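Local coordinates for protein NtrC family transcriptional regulator (Clostridium acetobutylicum ATCC 824, PDB 2Q5C) that probably regulates transcription as a sigma54-dependent, ATP-binding activator, of which this chain is the N-terminal propionate-catabolism-activator domain, made of two alpha/beta lobes, at residues Lys119-Leu124 with Glu141-Val146; Ser4-Leu9 with Ile30-Thr35; Ala36-Ala41 with Gly59-Tyr64; Pro72-Lys77 with Glu178-Leu183. All blocks are in the same frame, centred on the assembly; numbering follows the deposited sequence. Where two conformers were deposited one is given.

Contact 1: residues Lys119-Leu124 with Glu141-Val146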
loop_
_atom_site.group_PDB
_atom_site.type_symbol
_atom_site.label_atom_id
_atom_site.label_comp_id
_atom_site.label_asym_id
_atom_site.label_seq_id
_atom_site.Cartn_x
_atom_site.Cartn_y
_atom_site.Cartn_z
ATOM N N LYS A 119 -12.377 19.516 1.607
ATOM C CA LYS A 119 -11.265 20.210 2.220
ATOM C C LYS A 119 -10.318 19.129 2.696
ATOM O O LYS A 119 -10.738 18.158 3.335
ATOM C CB LYS A 119 -11.745 21.068 3.404
ATOM C CG LYS A 119 -10.675 22.010 3.938
ATOM C CD LYS A 119 -11.260 22.992 4.947
ATOM C CE LYS A 119 -10.145 23.827 5.577
ATOM N NZ LYS A 119 -10.369 23.991 7.052
ATOM N N ILE A 120 -9.054 19.277 2.338
ATOM C CA ILE A 120 -8.066 18.263 2.648
ATOM C C ILE A 120 -6.895 18.895 3.353
ATOM O O ILE A 120 -6.351 19.906 2.877
ATOM C CB ILE A 120 -7.576 17.583 1.346
ATOM C CG1 ILE A 120 -8.689 16.710 0.767
ATOM C CG2 ILE A 120 -6.346 16.705 1.593
ATOM C CD1 ILE A 120 -8.444 16.266 -0.616
ATOM N N LYS A 121 -6.516 18.317 4.486
ATOM C CA LYS A 121 -5.238 18.639 5.118
ATOM C C LYS A 121 -4.326 17.454 4.875
ATOM O O LYS A 121 -4.671 16.327 5.194
ATOM C CB LYS A 121 -5.391 18.910 6.607
ATOM C CG LYS A 121 -4.111 19.441 7.251
ATOM C CD LYS A 121 -4.412 20.306 8.489
ATOM C CE LYS A 121 -3.157 20.997 9.048
ATOM N NZ LYS A 121 -2.379 21.763 8.027
ATOM N N GLU A 122 -3.172 17.720 4.282
ATOM C CA GLU A 122 -2.225 16.664 3.942
ATOM C C GLU A 122 -1.187 16.524 5.046
ATOM O O GLU A 122 -0.666 17.528 5.569
ATOM C CB GLU A 122 -1.573 17.020 2.615
ATOM C CG GLU A 122 -0.515 16.020 2.151
ATOM C CD GLU A 122 0.180 16.499 0.900
ATOM O OE1 GLU A 122 -0.457 16.479 -0.180
ATOM O OE2 GLU A 122 1.350 16.927 0.993
ATOM N N PHE A 123 -0.900 15.280 5.411
ATOM C CA PHE A 123 0.125 14.958 6.394
ATOM C C PHE A 123 1.048 13.939 5.768
ATOM O O PHE A 123 0.583 13.009 5.111
ATOM C CB PHE A 123 -0.490 14.338 7.651
ATOM C CG PHE A 123 -1.524 15.210 8.355
ATOM C CD1 PHE A 123 -1.196 15.894 9.520
ATOM C CD2 PHE A 123 -2.823 15.310 7.864
ATOM C CE1 PHE A 123 -2.165 16.674 10.189
ATOM C CE2 PHE A 123 -3.789 16.096 8.521
ATOM C CZ PHE A 123 -3.452 16.780 9.682
ATOM N N LEU A 124 2.347 14.113 5.951
ATOM C CA LEU A 124 3.345 13.161 5.434
ATOM C C LEU A 124 4.026 12.414 6.574
ATOM O O LEU A 124 4.247 12.982 7.643
ATOM C CB LEU A 124 4.384 13.879 4.569
ATOM C CG LEU A 124 3.879 14.618 3.323
ATOM C CD1 LEU A 124 5.016 15.306 2.589
ATOM C CD2 LEU A 124 3.114 13.678 2.373
ATOM N N GLU A 141 -6.386 18.686 15.021
ATOM C CA GLU A 141 -6.780 19.570 13.939
ATOM C C GLU A 141 -8.289 19.548 13.722
ATOM O O GLU A 141 -8.788 20.126 12.761
ATOM C CB GLU A 141 -6.050 19.193 12.628
ATOM C CG GLU A 141 -4.547 19.339 12.670
ATOM C CD GLU A 141 -4.062 20.776 12.735
ATOM O OE1 GLU A 141 -4.825 21.705 12.377
ATOM O OE2 GLU A 141 -2.887 20.964 13.118
ATOM N N ASN A 142 -9.013 18.868 14.614
ATOM C CA ASN A 142 -10.469 18.749 14.526
ATOM C C ASN A 142 -10.945 18.025 13.255
ATOM O O ASN A 142 -12.032 18.281 12.731
ATOM C CB ASN A 142 -11.146 20.129 14.646
ATOM C CG ASN A 142 -12.601 20.023 15.081
ATOM O OD1 ASN A 142 -12.993 19.121 15.845
ATOM N ND2 ASN A 142 -13.429 20.925 14.546
ATOM N N ILE A 143 -10.140 17.078 12.810
ATOM C CA ILE A 143 -10.495 16.291 11.621
ATOM C C ILE A 143 -10.921 14.907 12.072
ATOM O O ILE A 143 -10.291 14.326 12.958
ATOM C CB ILE A 143 -9.301 16.237 10.674
ATOM C CG1 ILE A 143 -9.043 17.630 10.095
ATOM C CG2 ILE A 143 -9.568 15.274 9.502
ATOM C CD1 ILE A 143 -7.724 17.774 9.351
ATOM N N LYS A 144 -12.010 14.404 11.487
ATOM C CA LYS A 144 -12.602 13.154 11.918
ATOM C C LYS A 144 -12.483 12.008 10.902
ATOM O O LYS A 144 -12.925 10.905 11.180
ATOM C CB LYS A 144 -14.080 13.374 12.254
ATOM C CG LYS A 144 -14.272 14.517 13.268
ATOM C CD LYS A 144 -15.669 14.578 13.799
ATOM C CE LYS A 144 -15.783 15.662 14.865
ATOM N NZ LYS A 144 -15.237 16.970 14.367
ATOM N N ILE A 145 -11.874 12.306 9.748
ATOM C CA ILE A 145 -11.845 11.349 8.624
ATOM C C ILE A 145 -10.415 11.300 8.102
ATOM O O ILE A 145 -9.835 12.324 7.803
ATOM C CB ILE A 145 -12.762 11.813 7.493
ATOM C CG1 ILE A 145 -14.200 12.098 7.986
ATOM C CG2 ILE A 145 -12.809 10.752 6.369
ATOM C CD1 ILE A 145 -15.011 12.947 7.057
ATOM N N VAL A 146 -9.884 10.084 7.995
ATOM C CA VAL A 146 -8.515 9.886 7.502
ATOM C C VAL A 146 -8.531 8.979 6.258
ATOM O O VAL A 146 -9.145 7.904 6.289
ATOM C CB VAL A 146 -7.653 9.204 8.576
ATOM C CG1 VAL A 146 -6.284 8.796 8.022
ATOM C CG2 VAL A 146 -7.472 10.127 9.759
#
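Lys121 and Phe123 on strand 119-124 face Glu141 and Ile143 in the turn that leads from helix 131-140 to the strand beginning at Ile145. This is a beta-alpha-beta crossover of strand 119-125, helix 131-140 and strand 145-148. Strand 96-102 lies between the two strands, and the segments therefore meet through side chains alone, with no hydrogen bond between them. The nearest CA atoms, those of Lys121 and Ile143, are 8.7 Å apart. Phe123 and Ile143 form the buried side. Ile143 CD1 meets Lys121 CB at 3.8 Å and comes to the rim of the Phe123 ring, near the ring plane, with CE2 at 4.4 Å. Glu141 CG reaches the same rim from the turn, 4.1 Å from Phe123 CZ, so the ring is met edge-on by two aliphatic groups, while Leu134 and Lys137 of helix 131-140 also pack against it. The outer side, with an exposed Lys121 and a partly exposed Glu141, is open to solvent and lacks a bond between its charged ends. Here the two side chains cross at roughly a right angle, and the carboxylate touches the methylene part of the lysine: Glu141 OE1 lies 3.8 Å from Lys121 CE. No salt bridge forms, although the opposite charges may still attract weakly. The last torsion of the lysine (chi4 52°) bends the chain and turns the ammonium aside, leaving Lys121 NZ 5.0 Å from Glu141 OE1.

Contact 2: residues Ser4-Leu9 with Ile30-Thr35. With SO4 (sulfate ion), chain F; SO4 (sulfate ion), chain D.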
loop_
_atom_site.group_PDB
_atom_site.type_symbol
_atom_site.label_atom_id
_atom_site.label_comp_id
_atom_site.label_asym_id
_atom_site.label_seq_id
_atom_site.Cartn_x
_atom_site.Cartn_y
_atom_site.Cartn_z
ATOM N N SER A 4 10.643 -23.791 -11.544
ATOM C CA SER A 4 9.427 -23.068 -11.153
ATOM C C SER A 4 9.773 -21.707 -10.567
ATOM O O SER A 4 10.698 -21.583 -9.764
ATOM C CB SER A 4 8.708 -23.835 -10.055
ATOM O OG SER A 4 8.391 -25.146 -10.430
ATOM N N LEU A 5 9.027 -20.693 -10.980
ATOM C CA LEU A 5 9.176 -19.381 -10.352
ATOM C C LEU A 5 8.227 -19.240 -9.181
ATOM O O LEU A 5 7.106 -19.726 -9.222
ATOM C CB LEU A 5 8.924 -18.272 -11.366
ATOM C CG LEU A 5 9.867 -18.275 -12.585
ATOM C CD1 LEU A 5 9.509 -17.172 -13.587
ATOM C CD2 LEU A 5 11.319 -18.181 -12.146
ATOM N N LYS A 6 8.704 -18.542 -8.163
ATOM C CA LYS A 6 7.931 -18.320 -6.934
ATOM C C LYS A 6 7.934 -16.846 -6.608
ATOM O O LYS A 6 9.002 -16.221 -6.533
ATOM C CB LYS A 6 8.548 -19.086 -5.781
ATOM C CG LYS A 6 8.624 -20.609 -6.022
ATOM C CD LYS A 6 9.248 -21.347 -4.845
ATOM C CE LYS A 6 8.432 -21.234 -3.571
ATOM N NZ LYS A 6 9.095 -22.016 -2.474
ATOM N N ILE A 7 6.746 -16.263 -6.465
ATOM C CA ILE A 7 6.629 -14.843 -6.143
ATOM C C ILE A 7 5.712 -14.676 -4.963
ATOM O O ILE A 7 4.580 -15.211 -4.955
ATOM C CB ILE A 7 6.110 -14.006 -7.334
ATOM C CG1 ILE A 7 6.938 -14.270 -8.593
ATOM C CG2 ILE A 7 6.083 -12.497 -6.980
ATOM C CD1 ILE A 7 6.431 -13.504 -9.805
ATOM N N ALA A 8 6.184 -13.926 -3.977
ATOM C CA ALA A 8 5.388 -13.592 -2.793
ATOM C C ALA A 8 4.760 -12.229 -2.906
ATOM O O ALA A 8 5.431 -11.268 -3.248
ATOM C CB ALA A 8 6.214 -13.635 -1.533
ATOM N N LEU A 9 3.474 -12.135 -2.586
ATOM C CA LEU A 9 2.785 -10.855 -2.403
ATOM C C LEU A 9 2.556 -10.668 -0.933
ATOM O O LEU A 9 1.972 -11.541 -0.291
ATOM C CB LEU A 9 1.440 -10.840 -3.166
ATOM C CG LEU A 9 0.576 -9.613 -2.823
ATOM C CD1 LEU A 9 1.186 -8.354 -3.399
ATOM C CD2 LEU A 9 -0.805 -9.811 -3.441
ATOM N N ILE A 30 4.344 -19.897 -8.950
ATOM C CA ILE A 30 3.780 -20.349 -7.690
ATOM C C ILE A 30 3.562 -19.115 -6.844
ATOM O O ILE A 30 4.519 -18.403 -6.564
ATOM C CB ILE A 30 4.738 -21.328 -6.955
ATOM C CG1 ILE A 30 5.062 -22.541 -7.846
ATOM C CG2 ILE A 30 4.135 -21.738 -5.620
ATOM C CD1 ILE A 30 6.278 -23.309 -7.393
ATOM N N PRO A 31 2.324 -18.862 -6.393
ATOM C CA PRO A 31 2.071 -17.714 -5.530
ATOM C C PRO A 31 2.277 -18.026 -4.068
ATOM O O PRO A 31 1.940 -19.121 -3.586
ATOM C CB PRO A 31 0.587 -17.444 -5.756
ATOM C CG PRO A 31 -0.008 -18.839 -5.992
ATOM C CD PRO A 31 1.079 -19.626 -6.674
ATOM N N ILE A 32 2.781 -17.040 -3.343
ATOM C CA ILE A 32 2.828 -17.052 -1.893
ATOM C C ILE A 32 2.142 -15.765 -1.484
ATOM O O ILE A 32 2.448 -14.716 -2.052
ATOM C CB ILE A 32 4.283 -17.088 -1.351
ATOM C CG1 ILE A 32 4.973 -18.406 -1.753
ATOM C CG2 ILE A 32 4.274 -16.967 0.162
ATOM C CD1 ILE A 32 5.668 -18.409 -3.128
ATOM N N THR A 33 1.196 -15.808 -0.564
ATOM C CA THR A 33 0.575 -14.581 -0.043
ATOM C C THR A 33 0.748 -14.518 1.460
ATOM O O THR A 33 0.659 -15.551 2.144
ATOM C CB THR A 33 -0.913 -14.465 -0.396
ATOM O OG1 THR A 33 -1.598 -15.607 0.124
ATOM C CG2 THR A 33 -1.126 -14.394 -1.898
ATOM N N LYS A 34 1.032 -13.323 1.972
ATOM C CA LYS A 34 1.187 -13.112 3.411
ATOM C C LYS A 34 0.549 -11.787 3.759
ATOM O O LYS A 34 0.675 -10.796 3.028
ATOM C CB LYS A 34 2.668 -13.086 3.840
ATOM C CG LYS A 34 3.450 -14.359 3.474
ATOM C CD LYS A 34 3.065 -15.559 4.374
ATOM C CE LYS A 34 3.858 -16.802 3.986
ATOM N NZ LYS A 34 3.322 -18.083 4.592
ATOM N N THR A 35 -0.142 -11.752 4.893
ATOM C CA THR A 35 -0.858 -10.570 5.303
ATOM C C THR A 35 -0.019 -9.826 6.319
ATOM O O THR A 35 0.134 -10.284 7.471
ATOM C CB THR A 35 -2.234 -10.968 5.907
ATOM O OG1 THR A 35 -2.975 -11.673 4.905
ATOM C CG2 THR A 35 -3.024 -9.736 6.353
HETATM S S SO4 F . -1.183 -15.032 6.278
HETATM O O1 SO4 F . -0.035 -14.156 6.519
HETATM O O2 SO4 F . -2.016 -15.080 7.480
HETATM O O3 SO4 F . -2.004 -14.522 5.184
HETATM O O4 SO4 F . -0.691 -16.377 5.963
HETATM S S SO4 D . 6.486 -20.157 5.092
HETATM O O1 SO4 D . 6.395 -19.091 6.095
HETATM O O2 SO4 D . 6.216 -21.421 5.778
HETATM O O3 SO4 D . 5.517 -19.919 4.046
HETATM O O4 SO4 D . 7.833 -20.176 4.509
#
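The carbonyl oxygen Ile32 O is held twice by the neighbouring strand: Leu9 N donates a hydrogen bond of 2.8 Å to it, nearly in line with the carbonyl, and Ala8 CA adds a CH...O contact at 3.2 Å. Ile30 O is treated likewise by Ile7 N and Lys6 CA. In return Ile30 N donates to Leu5 O at 2.8 Å, almost straight (175°), and Ile7 O and Leu9 O accept from Ile32 N and Lys34 N. These are the two strands of a beta-alpha-beta unit, parallel and joined by helix 14-27, with strand 30-35 at the edge of its sheet. On the face of Lys6 and Ala8, Ile30 CD1 packs on Ser4 CB (3.6 Å) and on Lys6 CG (3.8 Å), the lysine and isoleucine lying side by side. Ile32 CD1 bends back (chi2 87°) over Lys6 CB, while Lys6 NZ is hydrogen-bonded to Glu51 O. The other face carries Ile7 and Leu9, buried against helices 170-187 and 14-27 respectively. At the C-terminal end of the edge strand two sulfates, probably from the crystallisation liquor, are bound: Thr35 N donates to one sulfate O1 at 2.9 Å, and Lys34 NZ donates to O3 of the other.

Contact 3: residues Ala36-Ala41 with Gly59-Tyr64. With SO4 (sulfate ion), chain E.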
loop_
_atom_site.group_PDB
_atom_site.type_symbol
_atom_site.label_atom_id
_atom_site.label_comp_id
_atom_site.label_asym_id
_atom_site.label_seq_id
_atom_site.Cartn_x
_atom_site.Cartn_y
_atom_site.Cartn_z
ATOM N N ALA A 36 0.550 -8.703 5.892
ATOM C CA ALA A 36 1.442 -7.941 6.773
ATOM C C ALA A 36 1.756 -6.589 6.178
ATOM O O ALA A 36 1.562 -6.380 4.988
ATOM C CB ALA A 36 2.756 -8.722 6.980
ATOM N N SER A 37 2.298 -5.688 7.015
ATOM C CA SER A 37 2.806 -4.403 6.528
ATOM C C SER A 37 4.071 -3.983 7.289
ATOM O O SER A 37 4.373 -4.517 8.378
ATOM C CB SER A 37 1.747 -3.290 6.688
ATOM O OG SER A 37 1.563 -3.001 8.072
ATOM N N LEU A 38 4.767 -3.018 6.708
ATOM C CA LEU A 38 5.840 -2.289 7.391
ATOM C C LEU A 38 6.896 -3.204 8.023
ATOM O O LEU A 38 7.376 -4.135 7.351
ATOM C CB LEU A 38 5.250 -1.286 8.373
ATOM C CG LEU A 38 4.245 -0.305 7.738
ATOM C CD1 LEU A 38 3.721 0.664 8.800
ATOM C CD2 LEU A 38 4.800 0.455 6.558
ATOM N N THR A 39 7.289 -2.967 9.274
ATOM C CA THR A 39 8.384 -3.781 9.856
ATOM C C THR A 39 8.042 -5.266 9.904
ATOM O O THR A 39 8.869 -6.124 9.553
ATOM C CB THR A 39 8.802 -3.245 11.241
ATOM O OG1 THR A 39 9.261 -1.905 11.077
ATOM C CG2 THR A 39 9.915 -4.110 11.853
ATOM N N ARG A 40 6.822 -5.610 10.301
ATOM C CA ARG A 40 6.440 -7.021 10.346
ATOM C C ARG A 40 6.520 -7.668 8.952
ATOM O O ARG A 40 6.977 -8.815 8.829
ATOM C CB ARG A 40 5.031 -7.139 10.916
ATOM C CG ARG A 40 4.534 -8.532 10.945
ATOM C CD ARG A 40 3.382 -8.685 11.906
ATOM N NE ARG A 40 2.869 -10.053 11.830
ATOM C CZ ARG A 40 1.969 -10.458 10.941
ATOM N NH1 ARG A 40 1.472 -9.597 10.058
ATOM N NH2 ARG A 40 1.567 -11.723 10.932
ATOM N N ALA A 41 6.098 -6.938 7.908
ATOM C CA ALA A 41 6.253 -7.416 6.531
ATOM C C ALA A 41 7.698 -7.643 6.159
ATOM O O ALA A 41 7.993 -8.627 5.486
ATOM C CB ALA A 41 5.587 -6.456 5.538
ATOM N N GLY A 59 3.599 0.559 -1.573
ATOM C CA GLY A 59 3.788 1.741 -0.750
ATOM C C GLY A 59 4.892 1.647 0.288
ATOM O O GLY A 59 5.999 1.156 -0.012
ATOM N N ALA A 60 4.636 2.100 1.509
ATOM C CA ALA A 60 5.643 2.134 2.546
ATOM C C ALA A 60 6.221 0.741 2.827
ATOM O O ALA A 60 7.437 0.588 3.080
ATOM C CB ALA A 60 5.082 2.748 3.807
ATOM N N THR A 61 5.352 -0.269 2.805
ATOM C CA THR A 61 5.822 -1.638 3.041
ATOM C C THR A 61 6.928 -2.015 2.070
ATOM O O THR A 61 7.915 -2.648 2.466
ATOM C CB THR A 61 4.644 -2.600 2.975
ATOM O OG1 THR A 61 3.796 -2.335 4.093
ATOM C CG2 THR A 61 5.109 -4.065 3.064
ATOM N N SER A 62 6.803 -1.590 0.817
ATOM C CA SER A 62 7.804 -1.942 -0.188
ATOM C C SER A 62 9.174 -1.335 0.142
ATOM O O SER A 62 10.207 -1.944 -0.161
ATOM C CB SER A 62 7.307 -1.597 -1.598
ATOM O OG SER A 62 7.291 -0.207 -1.832
ATOM N N ASP A 63 9.177 -0.160 0.767
ATOM C CA ASP A 63 10.413 0.484 1.200
ATOM C C ASP A 63 11.073 -0.320 2.326
ATOM O O ASP A 63 12.289 -0.563 2.311
ATOM C CB ASP A 63 10.083 1.905 1.658
ATOM C CG ASP A 63 11.312 2.760 1.865
ATOM O OD1 ASP A 63 12.301 2.593 1.121
ATOM O OD2 ASP A 63 11.265 3.617 2.760
ATOM N N TYR A 64 10.283 -0.757 3.299
ATOM C CA TYR A 64 10.788 -1.604 4.388
ATOM C C TYR A 64 11.361 -2.913 3.861
ATOM O O TYR A 64 12.405 -3.382 4.314
ATOM C CB TYR A 64 9.677 -1.864 5.415
ATOM C CG TYR A 64 9.519 -0.714 6.399
ATOM C CD1 TYR A 64 8.793 0.419 6.077
ATOM C CD2 TYR A 64 10.137 -0.781 7.641
ATOM C CE1 TYR A 64 8.709 1.498 6.981
ATOM C CE2 TYR A 64 10.042 0.261 8.555
ATOM C CZ TYR A 64 9.306 1.383 8.204
ATOM O OH TYR A 64 9.258 2.411 9.114
HETATM S S SO4 E . 10.885 2.438 12.137
HETATM O O1 SO4 E . 11.872 3.183 12.917
HETATM O O2 SO4 E . 10.795 1.044 12.571
HETATM O O3 SO4 E . 9.601 3.096 12.359
HETATM O O4 SO4 E . 11.284 2.473 10.733
HETATM O O HOH W 1 1.386 -4.035 3.429
#
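Ala36 is tied to Thr61 by a water that donates to Ala36 O at 2.8 Å and is also hydrogen-bonded to the threonine hydroxyl. Ser37 follows with its CA and CB against Thr61 OG1, while its own hydroxyl is hydrogen-bonded to Thr151. At Leu38 the link becomes direct: Leu38 N donates to Thr61 OG1 over 2.9 Å, almost straight at 169°. The hydroxyl is put there by the threonine's chi1 of -68°, which sets OG1 opposite the carbonyl carbon and leaves CG2 for apolar packing. The leucine side chain first leads off from the partner helix, but its CD2 comes back over Ala60 CB (3.6 Å) and beside Tyr64 CD1. The contact joins the N-terminal parts of helices 38-48 and 59-66, which follow strands 30-35 and 54-58 at the C-terminal edge of a parallel alpha/beta sheet. This edge faces the second lobe of the domain, and a glycerol, probably from the crystallisation liquor, is bound here by Thr61 N. Leu38 CA lies 4.1 Å above one face of the Tyr64 ring, offset toward its rim. Thr39 OG1 approaches the same ring obliquely, 3.4 Å from Tyr64 CE2, and is hydrogen-bonded to Glu128. Tyr64 OH donates to sulfate O4 over 2.6 Å, so the phenol oxygen has the sulfate and Glu128 N as partners. Farther along, Ala41 CB presses on Thr61 CG2 at 3.5 Å, tighter than usual for two methyl groups.

Contact 4: residues Pro72-Lys77 with Glu178-Leu183; sequences PSISIK and EEALNL
Strand 73-76 and helix 178-183 run nearly antiparallel, at 163°, their axes 8.7 Å apart at closest approach; Ile74 and Ala180 have their CA atoms 6.2 Å apart. Ile74 carries most of the contact and uses all its branches. Its CD1 lies against the helix backbone at Ala180 CA (3.7 Å) and against Ala180 CB. CG1 meets Leu183 CD2 at 3.8 Å, the two side chains reaching for each other tip to tip. CG2, opposite the backbone N, turns instead to Glu179, the two side chains passing in opposite directions, with Glu179 OE1 3.8 Å from Ile74 CG2. Pro72 extends the apolar patch through CB to the same Leu183 methyl. No direct hydrogen bond spans the gap, but the extended Glu179 chain (chi1 -176°) carries its carboxylate to two waters. One donates to Glu179 OE2 and accepts from Ser75 N; the other donates both to Glu179 OE1 and to Ser75 O, so the strand backbone at Ser75 is linked to the helix through two waters. In the alpha/beta lobe, helix 170-187 comes back from the far end of the chain to cover the first sheet: Ala176 also packs on Ile74 and Ile76, Leu181 and Ala180 touch Leu5 and Ile7, strand 54-58 is hydrogen-bonded along strand 73-76, and Ser73 packs on helix 59-66.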
loop_
_atom_site.group_PDB
_atom_site.type_symbol
_atom_site.label_atom_id
_atom_site.label_comp_id
_atom_site.label_asym_id
_atom_site.label_seq_id
_atom_site.Cartn_x
_atom_site.Cartn_y
_atom_site.Cartn_z
ATOM N N PRO A 72 14.914 -9.490 -5.665
ATOM C CA PRO A 72 14.042 -8.460 -6.256
ATOM C C PRO A 72 12.793 -8.144 -5.418
ATOM O O PRO A 72 12.085 -9.067 -4.988
ATOM C CB PRO A 72 13.646 -9.066 -7.586
ATOM C CG PRO A 72 14.844 -9.940 -7.955
ATOM C CD PRO A 72 15.243 -10.554 -6.639
ATOM N N SER A 73 12.599 -6.855 -5.154
ATOM C CA SER A 73 11.479 -6.308 -4.383
ATOM C C SER A 73 10.789 -5.330 -5.321
ATOM O O SER A 73 11.379 -4.325 -5.735
ATOM C CB SER A 73 11.963 -5.560 -3.126
ATOM O OG SER A 73 10.865 -4.900 -2.447
ATOM N N ILE A 74 9.537 -5.610 -5.662
ATOM C CA ILE A 74 8.772 -4.789 -6.614
ATOM C C ILE A 74 7.702 -4.056 -5.833
ATOM O O ILE A 74 7.044 -4.645 -4.963
ATOM C CB ILE A 74 8.141 -5.660 -7.722
ATOM C CG1 ILE A 74 9.218 -6.251 -8.637
ATOM C CG2 ILE A 74 7.121 -4.888 -8.540
ATOM C CD1 ILE A 74 9.956 -7.466 -8.025
ATOM N N SER A 75 7.546 -2.772 -6.129
ATOM C CA SER A 75 6.565 -1.940 -5.477
ATOM C C SER A 75 5.366 -1.712 -6.384
ATOM O O SER A 75 5.535 -1.274 -7.513
ATOM C CB SER A 75 7.187 -0.591 -5.151
ATOM O OG SER A 75 6.274 0.096 -4.342
ATOM N N ILE A 76 4.166 -2.028 -5.895
ATOM C CA ILE A 76 2.921 -1.572 -6.550
ATOM C C ILE A 76 2.780 -0.089 -6.185
ATOM O O ILE A 76 2.805 0.267 -5.007
ATOM C CB ILE A 76 1.674 -2.338 -6.039
ATOM C CG1 ILE A 76 1.796 -3.853 -6.283
ATOM C CG2 ILE A 76 0.412 -1.758 -6.696
ATOM C CD1 ILE A 76 0.845 -4.684 -5.365
ATOM N N LYS A 77 2.708 0.771 -7.205
ATOM C CA LYS A 77 2.592 2.206 -6.913
ATOM C C LYS A 77 1.152 2.547 -6.556
ATOM O O LYS A 77 0.244 2.050 -7.221
ATOM C CB LYS A 77 3.053 3.044 -8.102
ATOM C CG LYS A 77 4.440 2.683 -8.645
ATOM C CD LYS A 77 5.534 2.814 -7.587
ATOM C CE LYS A 77 6.875 2.288 -8.124
ATOM N NZ LYS A 77 7.993 2.459 -7.143
ATOM N N GLU A 178 4.341 -8.299 -14.054
ATOM C CA GLU A 178 5.183 -8.164 -15.252
ATOM C C GLU A 178 6.572 -7.674 -14.878
ATOM O O GLU A 178 7.579 -8.220 -15.349
ATOM C CB GLU A 178 4.527 -7.243 -16.287
ATOM C CG GLU A 178 5.182 -7.349 -17.701
ATOM C CD GLU A 178 4.780 -6.232 -18.675
ATOM O OE1 GLU A 178 3.947 -5.344 -18.332
ATOM O OE2 GLU A 178 5.336 -6.233 -19.811
ATOM N N GLU A 179 6.657 -6.654 -14.030
ATOM C CA GLU A 179 7.946 -6.123 -13.615
ATOM C C GLU A 179 8.762 -7.188 -12.889
ATOM O O GLU A 179 9.960 -7.365 -13.143
ATOM C CB GLU A 179 7.742 -4.907 -12.724
ATOM C CG GLU A 179 9.009 -4.223 -12.320
ATOM C CD GLU A 179 8.742 -3.024 -11.442
ATOM O OE1 GLU A 179 7.595 -2.499 -11.447
ATOM O OE2 GLU A 179 9.678 -2.618 -10.731
ATOM N N ALA A 180 8.123 -7.944 -12.004
ATOM C CA ALA A 180 8.814 -8.975 -11.244
ATOM C C ALA A 180 9.343 -10.032 -12.175
ATOM O O ALA A 180 10.499 -10.462 -12.018
ATOM C CB ALA A 180 7.806 -9.628 -10.213
ATOM N N LEU A 181 8.511 -10.484 -13.106
ATOM C CA LEU A 181 8.946 -11.552 -14.020
ATOM C C LEU A 181 10.133 -11.089 -14.840
ATOM O O LEU A 181 11.069 -11.875 -15.071
ATOM C CB LEU A 181 7.812 -12.032 -14.903
ATOM C CG LEU A 181 6.717 -12.816 -14.170
ATOM C CD1 LEU A 181 5.494 -12.942 -15.053
ATOM C CD2 LEU A 181 7.184 -14.199 -13.724
ATOM N N ASN A 182 10.131 -9.813 -15.243
ATOM C CA ASN A 182 11.265 -9.279 -16.013
ATOM C C ASN A 182 12.536 -9.226 -15.181
ATOM O O ASN A 182 13.629 -9.581 -15.667
ATOM C CB ASN A 182 10.932 -7.886 -16.559
ATOM C CG ASN A 182 9.897 -7.922 -17.662
ATOM O OD1 ASN A 182 9.604 -8.976 -18.226
ATOM N ND2 ASN A 182 9.338 -6.752 -17.990
ATOM N N LEU A 183 12.419 -8.816 -13.929
ATOM C CA LEU A 183 13.556 -8.702 -13.029
ATOM C C LEU A 183 14.150 -10.067 -12.731
ATOM O O LEU A 183 15.384 -10.213 -12.655
ATOM C CB LEU A 183 13.143 -8.046 -11.710
ATOM C CG LEU A 183 13.630 -6.672 -11.258
ATOM C CD1 LEU A 183 14.023 -5.746 -12.428
ATOM C CD2 LEU A 183 12.602 -6.008 -10.332
HETATM O O HOH W 2 9.291 -1.549 -8.099
HETATM O O HOH W 3 4.901 -2.188 -10.083
#

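All four contacts are partly buried, contact 3 lying nearest the chain's centre and contact 1 farthest out. Contacts 2, 3 and 4 belong to the first lobe, where contact 2 and contact 4 each touch contact 3 and one another; contact 1 lies in the second, its centre about 32 Å from that of contact 4. Contacts 2 and 4 are at the two edge strands of one sheet and share helix 170-187 as cover, but the first is a backbone hydrogen-bond network while the second is apolar packing with a water-mediated rim. Contact 3 combines a backbone-to-hydroxyl bond, a water and apolar packing. Contact 1, like contact 4, lacks a direct hydrogen bond.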